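Local atomic coordinates of pyridine nucleotide-disulphide oxidoreductase dimerisation region (Escherichia coli BL21, PDB entry 6KYY), a protein that is a FAD-containing member of the disulfide reductase family, induced by hypochlorous acid and probably involved in resistance to reactive chlorine species. Residues A74-R77 with K78-V82; M350-E353 with Q354-S358. All coordinates share one frame; numbering follows the deposited sequence.

Contact 1: residues A74-R77 with K78-V82; sequences AIQR and KNEVV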
loop_
_atom_site.group_PDB
_atom_site.type_symbol
_atom_site.label_atom_id
_atom_site.label_comp_id
_atom_site.label_asym_id
_atom_site.label_seq_id
_atom_site.Cartn_x
_atom_site.Cartn_y
_atom_site.Cartn_z
ATOM N N ALA B 74 12.711 18.651 -6.379
ATOM C CA ALA B 74 11.912 17.512 -6.818
ATOM C C ALA B 74 12.092 17.252 -8.308
ATOM O O ALA B 74 12.134 16.093 -8.740
ATOM C CB ALA B 74 10.439 17.744 -6.485
ATOM N N ILE B 75 12.193 18.315 -9.109
ATOM C CA ILE B 75 12.500 18.148 -10.528
ATOM C C ILE B 75 13.884 17.537 -10.697
ATOM O O ILE B 75 14.117 16.720 -11.596
ATOM C CB ILE B 75 12.376 19.496 -11.265
ATOM C CG1 ILE B 75 10.934 20.002 -11.210
ATOM C CG2 ILE B 75 12.836 19.368 -12.710
ATOM C CD1 ILE B 75 9.979 19.222 -12.087
ATOM N N GLN B 76 14.822 17.916 -9.823
ATOM C CA GLN B 76 16.155 17.321 -9.860
ATOM C C GLN B 76 16.099 15.830 -9.553
ATOM O O GLN B 76 16.740 15.023 -10.237
ATOM C CB GLN B 76 17.076 18.041 -8.876
ATOM C CG GLN B 76 18.508 17.532 -8.873
ATOM C CD GLN B 76 19.241 17.837 -10.165
ATOM O OE1 GLN B 76 18.849 18.726 -10.922
ATOM N NE2 GLN B 76 20.316 17.101 -10.423
ATOM N N ARG B 77 15.337 15.443 -8.526
ATOM C CA ARG B 77 15.190 14.025 -8.216
ATOM C C ARG B 77 14.377 13.312 -9.287
ATOM O O ARG B 77 14.645 12.148 -9.606
ATOM C CB ARG B 77 14.541 13.844 -6.844
ATOM C CG ARG B 77 14.613 12.420 -6.316
ATOM C CD ARG B 77 13.996 12.301 -4.932
ATOM N NE ARG B 77 12.568 11.996 -4.986
ATOM C CZ ARG B 77 12.071 10.776 -5.161
ATOM N NH1 ARG B 77 12.882 9.737 -5.303
ATOM N NH2 ARG B 77 10.758 10.594 -5.195
ATOM N N LYS B 78 13.373 13.993 -9.848
ATOM C CA LYS B 78 12.621 13.413 -10.954
ATOM C C LYS B 78 13.544 13.071 -12.118
ATOM O O LYS B 78 13.427 11.994 -12.715
ATOM C CB LYS B 78 11.518 14.375 -11.397
ATOM C CG LYS B 78 10.794 13.962 -12.669
ATOM C CD LYS B 78 10.586 15.149 -13.595
ATOM C CE LYS B 78 11.529 15.093 -14.784
ATOM N NZ LYS B 78 11.530 16.363 -15.560
ATOM N N ASN B 79 14.489 13.962 -12.434
ATOM C CA ASN B 79 15.428 13.694 -13.519
ATOM C C ASN B 79 16.285 12.469 -13.224
ATOM O O ASN B 79 16.534 11.649 -14.116
ATOM C CB ASN B 79 16.314 14.914 -13.762
ATOM C CG ASN B 79 15.611 15.997 -14.548
ATOM O OD1 ASN B 79 14.616 15.745 -15.225
ATOM N ND2 ASN B 79 16.126 17.218 -14.460
ATOM N N GLU B 80 16.744 12.325 -11.978
ATOM C CA GLU B 80 17.603 11.196 -11.632
ATOM C C GLU B 80 16.866 9.869 -11.750
ATOM O O GLU B 80 17.477 8.847 -12.085
ATOM C CB GLU B 80 18.155 11.370 -10.217
ATOM C CG GLU B 80 19.411 12.223 -10.139
ATOM C CD GLU B 80 19.371 13.215 -8.992
ATOM O OE1 GLU B 80 18.700 12.928 -7.979
ATOM O OE2 GLU B 80 20.012 14.282 -9.105
ATOM N N VAL B 81 15.560 9.864 -11.484
ATOM C CA VAL B 81 14.792 8.626 -11.563
ATOM C C VAL B 81 14.463 8.283 -13.011
ATOM O O VAL B 81 14.559 7.119 -13.419
ATOM C CB VAL B 81 13.523 8.733 -10.698
ATOM C CG1 VAL B 81 12.664 7.491 -10.858
ATOM C CG2 VAL B 81 13.894 8.943 -9.237
ATOM N N VAL B 82 14.074 9.276 -13.815
ATOM C CA VAL B 82 13.773 8.993 -15.217
ATOM C C VAL B 82 15.036 8.583 -15.963
ATOM O O VAL B 82 14.996 7.712 -16.840
ATOM C CB VAL B 82 13.070 10.192 -15.892
ATOM C CG1 VAL B 82 11.902 10.686 -15.044
ATOM C CG2 VAL B 82 14.042 11.332 -16.189
#
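Gln76 meets Glu80, and Arg77 lies beside Val81, in a local i to i+4 contact across successive turns of helix 71-94, a long helix in the part of the chain that binds FAD, where it packs on helix 55-65. The frame is the alpha-helical ladder: Lys78 N donates to Ala74 O (2.7 Å), and in the same way Asn79 N to Ile75 O, Glu80 N to Gln76 O and Val81 N to Arg77 O. On the exposed side, Gln76 NE2 gives a hydrogen bond to Glu80 OE2 at 3.1 Å. The bond is bent, 140° at the hydrogen, and reaches OE2 on its anti side from somewhat out of the carboxylate plane; the amide and carboxylate planes stand 69° apart. Gln76 CG lies beside its carbonyl carbon (chi1 -178°) and Glu80 CG beside its backbone N; a bend at chi2 in each chain then turns the polar ends toward one another. Such long, flexible polar chains suit a surface in contact with solvent.

The remaining side chains turn toward protein. Arg77 runs alongside Val81, pointing the same way, with NH1 4.1 Å from Val81 CG2; the compact Val81 side chain also rests on Ile56. The charge of Arg77 is spent beyond the helix: NE forms a salt bridge with Asp64, and NH1 and NH2 donate to the carbonyls of Arg376 and Val377 of the second subunit. Lys78, largely buried, delivers NZ to the carbonyl of Leu159, with a weak 3.2 Å bond from NZ to Asn79 OD1, while small Ala74 fits closely against Leu61 and Asp64. This is the pattern of an amphipathic helix, with an i to i+4 polar pair outside and an arginine at the subunit interface of a dimeric disulfide oxidoreductase.

Contact 2: residues M350-E353 with Q354-S358; sequences MTEE and QARES
Thr351 and Gln354 form the N-terminal cap of helix 352-358, a short helix that follows strand 345-349 in the dimerisation domain. Thr351 occupies the N-cap position, and its OG1 accepts a weak but fairly straight bond from Gln354 N (3.4 Å, 166° at the hydrogen), one of the amides that the first turn cannot satisfy by itself. With chi1 at 56°, OG1 sits between the backbone N and the carbonyl carbon, turned toward the start of the helix. The side chain of Gln354 reaches back to the same oxygen, NE2 giving OG1 a second weak, strongly bent bond at 3.1 Å, while its OE1 rests 3.3 Å from Met350 CB. Threonine suits the N-cap because its short side chain sets a hydroxyl oxygen within reach of the amide three residues on. Two further amides at the helix start, those of Glu352 and Glu353, are taken by the carboxylate of Asp205, a negative group well placed to offset the partial positive charge there.

Regular helical bonding then begins with Ala355 N to Thr351 O at 3.0 Å and Arg356 N to Glu352 O at 2.8 Å. The helix connects strand 345-349 to strand 362-368 of the antiparallel sheet along the chain and packs against the latter, where Ala355 is small enough to bury its methyl against Ile362. On another side, Glu352 and Arg356 run side by side, one turn apart, as an i to i+4 salt bridge. Glu352 OE2 accepts from both Arg356 NE (3.1 Å) and NH2 (2.9 Å), lying near the guanidinium plane at its edge, although the carboxylate is turned 62° from that plane. The other carboxylate oxygen, OE1, pairs with Lys386, which gives Glu352 cationic partners at both oxygens.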
loop_
_atom_site.group_PDB
_atom_site.type_symbol
_atom_site.label_atom_id
_atom_site.label_comp_id
_atom_site.label_asym_id
_atom_site.label_seq_id
_atom_site.Cartn_x
_atom_site.Cartn_y
_atom_site.Cartn_z
ATOM N N MET B 350 -18.421 -1.162 -10.819
ATOM C CA MET B 350 -19.317 -0.079 -11.190
ATOM C C MET B 350 -19.513 0.897 -10.037
ATOM O O MET B 350 -19.356 0.550 -8.863
ATOM C CB MET B 350 -20.678 -0.616 -11.642
ATOM C CG MET B 350 -21.162 -1.857 -10.916
ATOM S SD MET B 350 -22.710 -2.451 -11.629
ATOM C CE MET B 350 -22.554 -4.216 -11.382
ATOM N N THR B 351 -19.853 2.133 -10.395
ATOM C CA THR B 351 -20.184 3.154 -9.418
ATOM C C THR B 351 -21.556 2.877 -8.807
ATOM O O THR B 351 -22.293 1.985 -9.239
ATOM C CB THR B 351 -20.174 4.538 -10.065
ATOM O OG1 THR B 351 -21.067 4.544 -11.186
ATOM C CG2 THR B 351 -18.781 4.896 -10.541
ATOM N N GLU B 352 -21.901 3.661 -7.783
ATOM C CA GLU B 352 -23.247 3.574 -7.233
ATOM C C GLU B 352 -24.285 4.019 -8.252
ATOM O O GLU B 352 -25.394 3.475 -8.284
ATOM C CB GLU B 352 -23.359 4.411 -5.957
ATOM C CG GLU B 352 -24.677 4.233 -5.218
ATOM C CD GLU B 352 -24.883 5.268 -4.131
ATOM O OE1 GLU B 352 -23.895 5.919 -3.731
ATOM O OE2 GLU B 352 -26.036 5.432 -3.677
ATOM N N GLU B 353 -23.938 4.993 -9.099
ATOM C CA GLU B 353 -24.857 5.449 -10.136
ATOM C C GLU B 353 -25.293 4.295 -11.031
ATOM O O GLU B 353 -26.489 4.101 -11.276
ATOM C CB GLU B 353 -24.201 6.554 -10.966
ATOM C CG GLU B 353 -24.271 7.936 -10.336
ATOM C CD GLU B 353 -25.542 8.677 -10.693
ATOM O OE1 GLU B 353 -26.203 8.289 -11.679
ATOM O OE2 GLU B 353 -25.881 9.650 -9.986
ATOM N N GLN B 354 -24.331 3.509 -11.522
ATOM C CA GLN B 354 -24.670 2.384 -12.388
ATOM C C GLN B 354 -25.370 1.275 -11.611
ATOM O O GLN B 354 -26.285 0.628 -12.134
ATOM C CB GLN B 354 -23.414 1.843 -13.071
ATOM C CG GLN B 354 -22.465 2.910 -13.583
ATOM C CD GLN B 354 -21.097 2.351 -13.922
ATOM O OE1 GLN B 354 -20.971 1.198 -14.333
ATOM N NE2 GLN B 354 -20.063 3.167 -13.750
ATOM N N ALA B 355 -24.952 1.038 -10.365
ATOM C CA ALA B 355 -25.579 -0.006 -9.563
ATOM C C ALA B 355 -27.027 0.332 -9.234
ATOM O O ALA B 355 -27.870 -0.570 -9.160
ATOM C CB ALA B 355 -24.781 -0.238 -8.282
ATOM N N ARG B 356 -27.336 1.616 -9.031
ATOM C CA ARG B 356 -28.726 2.022 -8.836
ATOM C C ARG B 356 -29.561 1.701 -10.068
ATOM O O ARG B 356 -30.632 1.092 -9.969
ATOM C CB ARG B 356 -28.803 3.519 -8.525
ATOM C CG ARG B 356 -28.219 3.938 -7.187
ATOM C CD ARG B 356 -29.137 3.621 -6.024
ATOM N NE ARG B 356 -28.522 3.993 -4.752
ATOM C CZ ARG B 356 -28.790 3.410 -3.589
ATOM N NH1 ARG B 356 -29.669 2.419 -3.528
ATOM N NH2 ARG B 356 -28.178 3.817 -2.487
ATOM N N GLU B 357 -29.073 2.100 -11.245
ATOM C CA GLU B 357 -29.849 1.953 -12.473
ATOM C C GLU B 357 -30.061 0.491 -12.841
ATOM O O GLU B 357 -31.043 0.157 -13.513
ATOM C CB GLU B 357 -29.150 2.703 -13.610
ATOM C CG GLU B 357 -29.715 2.448 -14.997
ATOM C CD GLU B 357 -29.986 3.728 -15.760
ATOM O OE1 GLU B 357 -31.123 3.897 -16.248
ATOM O OE2 GLU B 357 -29.064 4.564 -15.873
ATOM N N SER B 358 -29.170 -0.396 -12.390
ATOM C CA SER B 358 -29.244 -1.797 -12.796
ATOM C C SER B 358 -30.549 -2.452 -12.363
ATOM O O SER B 358 -31.035 -3.368 -13.036
ATOM C CB SER B 358 -28.055 -2.569 -12.226
ATOM O OG SER B 358 -28.364 -3.100 -10.949
#

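In the fold
Both are local contacts of one helix, contact 1 mainly i to i+4, contact 2 adding an i to i+3 cap. They lie on opposite sides of the chain's centre, with centres about 41 Å apart. Contact 1 is in the body of a long helix near the FAD, contact 2 at the start of a short one in the dimerisation domain. This fits their chemistry: contact 1 has regular backbone bonds and a neutral amide paired with a carboxylate, while at contact 2 a hydroxyl and a carboxylate take leading amides and a salt bridge follows. Both are partly buried, with three buried residues against two, yet it is contact 1 that touches the second subunit.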